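Local coordinates for putative Outer membrane protein (Helicobacter pylori, PDB 6GW5) that probably mediates attachment of the bacterium to host glycans, as the extracellular lectin-like domain of the outer membrane adhesin SabA, at residues 17-22 / 380-385. Sequence-based numbering, arbitrary orientation.
Sequences QYLNQV and KDIITL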
# COMPACT_ATOMS: atom_id res chain seq x y z
N GLN A 17 8.16 -35.01 3.69
CA GLN A 17 7.43 -33.81 3.94
C GLN A 17 7.39 -33.53 5.44
O GLN A 17 7.62 -32.41 5.83
CB GLN A 17 6.11 -33.69 3.14
CG GLN A 17 4.81 -33.51 3.92
CD GLN A 17 4.69 -32.27 4.82
OE1 GLN A 17 4.36 -32.45 5.98
NE2 GLN A 17 4.96 -31.06 4.33
N TYR A 18 7.17 -34.53 6.28
CA TYR A 18 7.14 -34.25 7.74
C TYR A 18 8.47 -33.62 8.20
O TYR A 18 8.49 -32.76 9.08
CB TYR A 18 6.87 -35.51 8.58
CG TYR A 18 5.47 -36.12 8.53
CD1 TYR A 18 4.31 -35.32 8.55
CD2 TYR A 18 5.31 -37.51 8.56
CE1 TYR A 18 3.05 -35.89 8.53
CE2 TYR A 18 4.05 -38.09 8.57
CZ TYR A 18 2.93 -37.28 8.55
OH TYR A 18 1.67 -37.87 8.53
N LEU A 19 9.56 -34.10 7.61
CA LEU A 19 10.88 -33.63 7.99
C LEU A 19 11.10 -32.20 7.53
O LEU A 19 11.78 -31.44 8.18
CB LEU A 19 11.96 -34.53 7.42
CG LEU A 19 11.91 -35.98 7.91
CD1 LEU A 19 12.97 -36.83 7.22
CD2 LEU A 19 12.05 -36.12 9.42
N ASN A 20 10.56 -31.83 6.39
CA ASN A 20 10.72 -30.46 5.95
C ASN A 20 9.96 -29.56 6.84
O ASN A 20 10.39 -28.45 7.12
CB ASN A 20 10.25 -30.30 4.52
CG ASN A 20 11.31 -30.73 3.52
OD1 ASN A 20 11.34 -31.84 3.10
ND2 ASN A 20 12.19 -29.84 3.18
N GLN A 21 8.80 -30.06 7.27
CA GLN A 21 7.86 -29.35 8.12
C GLN A 21 8.53 -29.10 9.48
O GLN A 21 8.51 -28.01 10.01
CB GLN A 21 6.57 -30.20 8.25
CG GLN A 21 5.38 -29.52 8.87
CD GLN A 21 4.65 -28.55 7.94
OE1 GLN A 21 4.81 -28.56 6.70
NE2 GLN A 21 3.81 -27.73 8.53
N VAL A 22 9.14 -30.12 10.04
CA VAL A 22 9.76 -29.94 11.30
C VAL A 22 10.86 -28.89 11.21
O VAL A 22 10.94 -28.01 12.07
CB VAL A 22 10.30 -31.27 11.82
CG1 VAL A 22 11.26 -31.03 13.00
CG2 VAL A 22 9.13 -32.16 12.21
N LYS A 380 15.48 -45.64 10.98
CA LYS A 380 15.50 -45.74 12.40
C LYS A 380 16.11 -44.47 13.01
O LYS A 380 17.25 -44.08 12.69
CB LYS A 380 16.30 -46.99 12.83
CG LYS A 380 16.56 -47.15 14.32
CD LYS A 380 15.33 -47.62 15.09
CE LYS A 380 15.63 -47.92 16.57
NZ LYS A 380 15.77 -49.37 16.95
N ASP A 381 15.36 -43.83 13.91
CA ASP A 381 15.82 -42.63 14.58
C ASP A 381 16.23 -41.50 13.59
O ASP A 381 17.11 -40.69 13.87
CB ASP A 381 16.98 -42.97 15.53
CG ASP A 381 16.55 -43.78 16.78
OD1 ASP A 381 15.37 -43.78 17.18
OD2 ASP A 381 17.43 -44.42 17.36
N ILE A 382 15.60 -41.46 12.41
CA ILE A 382 15.88 -40.38 11.47
C ILE A 382 15.55 -39.01 12.09
O ILE A 382 16.17 -38.00 11.79
CB ILE A 382 15.10 -40.58 10.14
CG1 ILE A 382 15.55 -39.57 9.08
CG2 ILE A 382 13.58 -40.46 10.31
CD1 ILE A 382 15.22 -40.04 7.68
N ILE A 383 14.56 -39.00 12.97
CA ILE A 383 14.28 -37.84 13.78
C ILE A 383 14.19 -38.22 15.25
O ILE A 383 13.51 -39.13 15.63
CB ILE A 383 12.99 -37.12 13.30
CG1 ILE A 383 12.79 -35.81 14.06
CG2 ILE A 383 11.77 -37.99 13.49
CD1 ILE A 383 11.75 -34.91 13.43
N THR A 384 14.78 -37.37 16.06
CA THR A 384 15.02 -37.62 17.45
C THR A 384 14.94 -36.36 18.26
O THR A 384 15.01 -35.28 17.70
CB THR A 384 16.45 -38.17 17.49
OG1 THR A 384 16.35 -39.55 17.80
CG2 THR A 384 17.39 -37.42 18.44
N LEU A 385 14.76 -36.48 19.56
CA LEU A 385 14.77 -35.34 20.46
C LEU A 385 15.82 -35.55 21.53
O LEU A 385 15.57 -36.23 22.53
CB LEU A 385 13.39 -35.06 21.09
CG LEU A 385 13.38 -33.83 22.05
CD1 LEU A 385 13.68 -32.55 21.29
CD2 LEU A 385 12.07 -33.69 22.83
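Leu19, on the helix of residues 3-32, sends its two methyl groups to two consecutive isoleucines of the 380-385 segment. One branch goes to the first of them, with CD1 of Leu19 3.9 Å from CD1 of Ile382, the two side chains meeting at a slant. Isoleucine suits this position because its long apolar arm, with CG1 anti to the backbone N, carries CD1 to the leucine methyl. The other branch passes alongside the second, the two side chains pointing in opposite directions as they pass, and CD2 of Leu19 lies 4.1 Å from CB of Ile383. A forked leucine suits this place because one residue can serve both neighbours.

One helical turn on, Val22 meets the end of Ile383 tip to tip. The terminal CD1 of Ile383 approaches both valine methyls, 3.9 Å from CG1 and 4.0 Å from CG2 of Val22. Ile383 reaches this far because its side chain is extended: CG1 stands opposite the backbone N (chi1 -173°) and CD1 continues nearly straight (chi2 167°). The short, branched valine offers two methyls close to the helix backbone, against which the longer isoleucine can end. Only apolar carbons meet across the segments, no hydrogen bond joins them, and all four residues are buried.

Spaced three apart, Leu19 and Val22 lie on much the same side of a helix predicted to form a coiled coil, and here that apolar side receives the start of a short β-strand and the loop residue before it, far from the centre of this elongated, mostly helical adhesin domain. Strand 383-384 pairs antiparallel with 400-401, and backbone hydrogen bonds of Ile382 with Asn402 and of Thr384 with Gln400 fix the backbone on either side of Ile383.

Farther out, Leu409 of helix 403-415 packs on Leu19, while Tyr399 touches both Val22 and Ile383.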